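Local coordinates for protein DNA-dependent metalloprotease WSS1 homolog 2 (PDB 5JIG) that probably cleaves DNA-bound proteins as a zinc-dependent protease, helping to repair toxic DNA-protein cross-links, at residues Ser2-Tyr14 against Met37-Asp51. Sequence-based numbering, arbitrary orientation. Where two conformers were deposited one is given.
Sequences SIYTFNELVVLDY and MDSHRWTVPLLSEMD
The Tyr4 ring is clamped between Ile3 CG1, centred over one face, and Arg41 CA, which makes a CH-pi contact 3.6 Å from the ring centroid on the other; Asp38 OD2 lies in plane at the edge, provisionally, in one of two conformers. Phe6 is sandwiched likewise, with Leu47 CD2 over the centre of one face and Met37 CE toward the rim of the opposite one. Met37 bends at chi3 (72°) to lay that methyl there, while its SD sits 3.4 Å from Phe6 CE1, a Met-aromatic contact. Arg41, which has positive phi and closes helix 31-40 in a Schellman motif, lies with its CA over the Tyr4 ring. An alanine in place of Tyr4 is likely to open a gap between Ile3 and Arg41 and uncover this helix end. Ser2 OG accepts from Tyr4 N in an ST turn, while Thr43 OG1 reaches Ile3 O from above the carbonyl plane.

Parallel pairing of strands 6-10 and 44-50 breaks at Asn7 and Pro45 and resumes beyond, with bonds such as Leu47 N to Glu8 O (2.9 Å). Within the WLM protease domain this ties 6-10, one of the two outermost strands, to helix 31-40 and to strand 44-50, where the Met50 side chain lies about 7 Å from that of Glu98, the predicted active-site residue. Further on, the extended Glu49 side chain takes a nearly straight bond from Leu12 N at OE2 (2.9 Å, 171°). Tyr14 OH donates to Asp51 OD2 (2.6 Å). With OE1 in a salt bridge to Arg78, the buried Glu49 carboxylate has partners at both oxygens, probably favouring its charged form.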
loop_
_atom_site.group_PDB
_atom_site.type_symbol
_atom_site.label_atom_id
_atom_site.label_comp_id
_atom_site.label_asym_id
_atom_site.label_seq_id
_atom_site.Cartn_x
_atom_site.Cartn_y
_atom_site.Cartn_z
ATOM N N SER A 2 14.967 -5.991 -5.899
ATOM C CA SER A 2 14.168 -7.095 -5.433
ATOM C C SER A 2 12.940 -7.420 -6.292
ATOM O O SER A 2 12.317 -6.502 -6.792
ATOM C CB SER A 2 13.605 -6.625 -4.057
ATOM O OG SER A 2 12.899 -7.564 -3.543
ATOM N N ILE A 3 12.541 -8.685 -6.385
ATOM C CA ILE A 3 11.290 -9.050 -7.004
ATOM C C ILE A 3 10.095 -8.761 -6.096
ATOM O O ILE A 3 8.940 -8.853 -6.550
ATOM C CB ILE A 3 11.226 -10.548 -7.415
ATOM C CG1 ILE A 3 11.242 -11.501 -6.240
ATOM C CG2 ILE A 3 12.318 -10.832 -8.417
ATOM C CD1 ILE A 3 11.086 -12.956 -6.602
ATOM N N TYR A 4 10.353 -8.454 -4.809
ATOM C CA TYR A 4 9.311 -8.249 -3.840
ATOM C C TYR A 4 8.907 -6.775 -3.849
ATOM O O TYR A 4 9.334 -5.978 -3.010
ATOM C CB TYR A 4 9.760 -8.745 -2.451
ATOM C CG TYR A 4 10.187 -10.210 -2.514
ATOM C CD1 TYR A 4 11.428 -10.610 -2.087
ATOM C CD2 TYR A 4 9.287 -11.174 -2.945
ATOM C CE1 TYR A 4 11.831 -11.951 -2.148
ATOM C CE2 TYR A 4 9.683 -12.502 -3.005
ATOM C CZ TYR A 4 10.912 -12.874 -2.592
ATOM O OH TYR A 4 11.265 -14.218 -2.647
ATOM N N THR A 5 8.065 -6.466 -4.802
ATOM C CA THR A 5 7.640 -5.102 -5.075
ATOM C C THR A 5 6.258 -5.135 -5.735
ATOM O O THR A 5 5.635 -6.172 -5.862
ATOM C CB THR A 5 8.709 -4.409 -5.934
ATOM O OG1 THR A 5 8.425 -2.998 -5.956
ATOM C CG2 THR A 5 8.791 -4.977 -7.331
ATOM N N PHE A 6 5.811 -3.940 -6.154
ATOM C CA PHE A 6 4.583 -3.754 -6.928
ATOM C C PHE A 6 5.009 -3.652 -8.410
ATOM O O PHE A 6 5.738 -2.742 -8.758
ATOM C CB PHE A 6 3.867 -2.487 -6.504
ATOM C CG PHE A 6 3.497 -2.482 -5.043
ATOM C CD1 PHE A 6 4.310 -1.849 -4.137
ATOM C CD2 PHE A 6 2.399 -3.159 -4.582
ATOM C CE1 PHE A 6 4.001 -1.860 -2.776
ATOM C CE2 PHE A 6 2.073 -3.161 -3.231
ATOM C CZ PHE A 6 2.900 -2.539 -2.327
ATOM N N ASN A 7 4.579 -4.586 -9.239
ATOM C CA ASN A 7 5.122 -4.648 -10.574
ATOM C C ASN A 7 4.612 -3.556 -11.511
ATOM O O ASN A 7 5.319 -3.195 -12.434
ATOM C CB ASN A 7 4.866 -6.016 -11.209
ATOM C CG ASN A 7 5.667 -7.120 -10.579
ATOM O OD1 ASN A 7 6.701 -6.889 -9.971
ATOM N ND2 ASN A 7 5.150 -8.350 -10.716
ATOM N N GLU A 8 3.407 -3.061 -11.273
ATOM C CA GLU A 8 2.793 -2.033 -12.084
ATOM C C GLU A 8 1.948 -1.153 -11.198
ATOM O O GLU A 8 1.338 -1.611 -10.242
ATOM C CB GLU A 8 1.908 -2.660 -13.175
ATOM C CG GLU A 8 1.321 -1.644 -14.119
ATOM C CD GLU A 8 0.512 -2.226 -15.273
ATOM O OE1 GLU A 8 -0.070 -1.462 -16.045
ATOM O OE2 GLU A 8 0.397 -3.472 -15.385
ATOM N N LEU A 9 1.966 0.144 -11.524
ATOM C CA LEU A 9 1.186 1.183 -10.871
ATOM C C LEU A 9 0.138 1.676 -11.847
ATOM O O LEU A 9 0.428 1.903 -13.021
ATOM C CB LEU A 9 2.072 2.349 -10.446
ATOM C CG LEU A 9 3.291 1.981 -9.624
ATOM C CD1 LEU A 9 4.030 3.229 -9.288
ATOM C CD2 LEU A 9 2.929 1.206 -8.367
ATOM N N VAL A 10 -1.064 1.945 -11.344
ATOM C CA VAL A 10 -2.163 2.504 -12.146
ATOM C C VAL A 10 -2.858 3.602 -11.378
ATOM O O VAL A 10 -3.146 3.427 -10.201
ATOM C CB VAL A 10 -3.190 1.419 -12.562
ATOM C CG1 VAL A 10 -4.489 2.017 -13.129
ATOM C CG2 VAL A 10 -2.608 0.501 -13.640
ATOM N N VAL A 11 -3.111 4.727 -12.047
ATOM C CA VAL A 11 -3.854 5.828 -11.461
ATOM C C VAL A 11 -5.063 6.110 -12.317
ATOM O O VAL A 11 -5.201 5.714 -13.495
ATOM C CB VAL A 11 -2.997 7.096 -11.312
ATOM C CG1 VAL A 11 -1.898 6.834 -10.329
ATOM C CG2 VAL A 11 -2.490 7.591 -12.664
ATOM N N LEU A 12 -6.019 6.812 -11.692
ATOM C CA LEU A 12 -7.273 7.168 -12.340
ATOM C C LEU A 12 -7.158 8.422 -13.157
ATOM O O LEU A 12 -6.276 9.235 -13.019
ATOM C CB LEU A 12 -8.318 7.252 -11.283
ATOM C CG LEU A 12 -8.469 5.876 -10.577
ATOM C CD1 LEU A 12 -9.515 5.979 -9.585
ATOM C CD2 LEU A 12 -8.837 4.679 -11.513
ATOM N N ASP A 13 -8.178 8.594 -14.013
ATOM C CA ASP A 13 -8.273 9.730 -14.896
ATOM C C ASP A 13 -8.940 10.904 -14.222
ATOM O O ASP A 13 -10.084 11.256 -14.547
ATOM C CB ASP A 13 -8.992 9.331 -16.145
ATOM C CG ASP A 13 -8.991 10.363 -17.209
ATOM O OD1 ASP A 13 -9.900 10.308 -18.127
ATOM O OD2 ASP A 13 -8.055 11.211 -17.180
ATOM N N TYR A 14 -8.245 11.498 -13.277
ATOM C CA TYR A 14 -8.673 12.664 -12.541
ATOM C C TYR A 14 -7.579 13.751 -12.711
ATOM O O TYR A 14 -6.454 13.476 -13.084
ATOM C CB TYR A 14 -8.844 12.364 -11.032
ATOM C CG TYR A 14 -10.111 11.633 -10.712
ATOM C CD1 TYR A 14 -11.354 12.247 -10.869
ATOM C CD2 TYR A 14 -10.114 10.291 -10.333
ATOM C CE1 TYR A 14 -12.513 11.628 -10.645
ATOM C CE2 TYR A 14 -11.255 9.634 -10.094
ATOM C CZ TYR A 14 -12.473 10.250 -10.240
ATOM O OH TYR A 14 -13.634 9.571 -9.972
ATOM N N MET A 37 8.024 -6.069 2.388
ATOM C CA MET A 37 7.786 -6.926 1.219
ATOM C C MET A 37 8.937 -7.917 1.030
ATOM O O MET A 37 8.698 -9.076 0.679
ATOM C CB MET A 37 7.479 -6.100 0.019
ATOM C CG MET A 37 6.158 -5.359 0.263
ATOM S SD MET A 37 5.615 -4.316 -1.155
ATOM C CE MET A 37 5.095 -5.587 -2.329
ATOM N N ASP A 38 10.167 -7.469 1.300
ATOM C CA ASP A 38 11.313 -8.382 1.252
ATOM C C ASP A 38 11.194 -9.402 2.383
ATOM O O ASP A 38 11.364 -10.611 2.147
ATOM C CB ASP A 38 12.609 -7.586 1.365
ATOM C CG ASP A 38 12.983 -6.915 0.090
ATOM O OD1 ASP A 38 13.745 -5.940 0.151
ATOM O OD2 ASP A 38 12.730 -7.505 -1.013
ATOM N N SER A 39 10.933 -8.963 3.611
ATOM C CA SER A 39 10.916 -9.899 4.756
ATOM C C SER A 39 9.856 -10.955 4.616
ATOM O O SER A 39 10.051 -12.114 4.976
ATOM C CB SER A 39 10.725 -9.114 6.073
ATOM O OG SER A 39 11.826 -8.252 6.292
ATOM N N HIS A 40 8.683 -10.553 4.098
ATOM C CA HIS A 40 7.561 -11.438 3.960
ATOM C C HIS A 40 7.417 -12.049 2.552
ATOM O O HIS A 40 6.492 -12.789 2.305
ATOM C CB HIS A 40 6.250 -10.813 4.453
ATOM C CG HIS A 40 5.407 -11.711 5.238
ATOM N ND1 HIS A 40 4.985 -12.911 4.745
ATOM C CD2 HIS A 40 4.928 -11.661 6.500
ATOM C CE1 HIS A 40 4.243 -13.550 5.644
ATOM N NE2 HIS A 40 4.182 -12.806 6.740
ATOM N N ARG A 41 8.368 -11.761 1.689
ATOM C CA ARG A 41 8.436 -12.332 0.319
ATOM C C ARG A 41 7.141 -12.116 -0.454
ATOM O O ARG A 41 6.552 -13.039 -0.965
ATOM C CB ARG A 41 8.898 -13.769 0.370
ATOM C CG ARG A 41 10.282 -13.920 0.877
ATOM C CD ARG A 41 10.803 -15.330 1.007
ATOM N NE ARG A 41 10.641 -16.115 -0.179
ATOM C CZ ARG A 41 9.766 -17.108 -0.366
ATOM N NH1 ARG A 41 9.783 -17.753 -1.530
ATOM N NH2 ARG A 41 8.859 -17.454 0.561
ATOM N N TRP A 42 6.726 -10.857 -0.565
ATOM C CA TRP A 42 5.514 -10.479 -1.297
ATOM C C TRP A 42 5.842 -9.768 -2.565
ATOM O O TRP A 42 6.548 -8.751 -2.583
ATOM C CB TRP A 42 4.666 -9.565 -0.424
ATOM C CG TRP A 42 4.023 -10.234 0.718
ATOM C CD1 TRP A 42 3.620 -11.520 0.781
ATOM C CD2 TRP A 42 3.716 -9.664 1.971
ATOM N NE1 TRP A 42 3.043 -11.786 2.018
ATOM C CE2 TRP A 42 3.091 -10.644 2.750
ATOM C CE3 TRP A 42 3.929 -8.389 2.538
ATOM C CZ2 TRP A 42 2.678 -10.401 4.082
ATOM C CZ3 TRP A 42 3.532 -8.177 3.845
ATOM C CH2 TRP A 42 2.866 -9.142 4.551
ATOM N N THR A 43 5.294 -10.319 -3.684
ATOM C CA THR A 43 5.241 -9.663 -4.968
ATOM C C THR A 43 3.803 -9.377 -5.289
ATOM O O THR A 43 2.952 -10.281 -5.225
ATOM C CB THR A 43 5.839 -10.528 -6.069
ATOM O OG1 THR A 43 7.208 -10.869 -5.774
ATOM C CG2 THR A 43 5.671 -9.879 -7.406
ATOM N N VAL A 44 3.472 -8.128 -5.538
ATOM C CA VAL A 44 2.088 -7.711 -5.839
ATOM C C VAL A 44 2.085 -7.204 -7.276
ATOM O O VAL A 44 2.719 -6.198 -7.610
ATOM C CB VAL A 44 1.624 -6.632 -4.841
ATOM C CG1 VAL A 44 0.278 -6.069 -5.249
ATOM C CG2 VAL A 44 1.576 -7.221 -3.444
ATOM N N PRO A 45 1.365 -7.893 -8.168
ATOM C CA PRO A 45 1.433 -7.482 -9.578
ATOM C C PRO A 45 0.975 -6.057 -9.866
ATOM O O PRO A 45 1.535 -5.398 -10.746
ATOM C CB PRO A 45 0.530 -8.513 -10.287
ATOM C CG PRO A 45 0.733 -9.759 -9.472
ATOM C CD PRO A 45 0.812 -9.263 -8.030
ATOM N N LEU A 46 -0.046 -5.597 -9.151
ATOM C CA LEU A 46 -0.642 -4.320 -9.467
ATOM C C LEU A 46 -0.985 -3.558 -8.210
ATOM O O LEU A 46 -1.620 -4.118 -7.279
ATOM C CB LEU A 46 -1.934 -4.546 -10.277
ATOM C CG LEU A 46 -2.706 -3.320 -10.777
ATOM C CD1 LEU A 46 -1.860 -2.413 -11.622
ATOM C CD2 LEU A 46 -3.965 -3.763 -11.513
ATOM N N LEU A 47 -0.611 -2.276 -8.155
ATOM C CA LEU A 47 -1.006 -1.344 -7.104
ATOM C C LEU A 47 -1.724 -0.214 -7.826
ATOM O O LEU A 47 -1.141 0.451 -8.720
ATOM C CB LEU A 47 0.199 -0.792 -6.366
ATOM C CG LEU A 47 -0.074 0.242 -5.276
ATOM C CD1 LEU A 47 -0.923 -0.363 -4.161
ATOM C CD2 LEU A 47 1.214 0.797 -4.725
ATOM N N SER A 48 -2.996 0.021 -7.507
ATOM C CA SER A 48 -3.813 1.025 -8.172
ATOM C C SER A 48 -4.383 2.020 -7.181
ATOM O O SER A 48 -4.592 1.735 -6.001
ATOM C CB SER A 48 -5.010 0.435 -8.893
ATOM O OG SER A 48 -4.644 -0.509 -9.935
ATOM N N GLU A 49 -4.704 3.178 -7.727
ATOM C CA GLU A 49 -5.529 4.160 -7.019
ATOM C C GLU A 49 -6.960 3.741 -7.064
ATOM O O GLU A 49 -7.528 3.442 -8.120
ATOM C CB GLU A 49 -5.383 5.490 -7.775
ATOM C CG GLU A 49 -6.199 6.581 -7.134
ATOM C CD GLU A 49 -6.130 7.920 -7.865
ATOM O OE1 GLU A 49 -6.574 8.904 -7.259
ATOM O OE2 GLU A 49 -5.620 7.930 -9.016
ATOM N N MET A 50 -7.587 3.715 -5.879
ATOM C CA MET A 50 -8.944 3.397 -5.668
ATOM C C MET A 50 -9.791 4.639 -6.006
ATOM O O MET A 50 -9.448 5.777 -5.664
ATOM C CB MET A 50 -9.171 3.008 -4.220
ATOM C CG MET A 50 -10.438 2.371 -3.816
ATOM S SD MET A 50 -10.302 1.854 -2.065
ATOM C CE MET A 50 -12.026 1.402 -1.798
ATOM N N ASP A 51 -10.936 4.429 -6.621
ATOM C CA ASP A 51 -11.798 5.549 -6.990
ATOM C C ASP A 51 -12.200 6.275 -5.703
ATOM O O ASP A 51 -12.614 5.631 -4.729
ATOM C CB ASP A 51 -12.905 5.047 -7.855
ATOM C CG ASP A 51 -13.752 6.212 -8.505
ATOM O OD1 ASP A 51 -14.873 5.916 -8.891
ATOM O OD2 ASP A 51 -13.407 7.372 -8.608
HETATM O O HOH W 1 -5.345 10.109 -10.542
#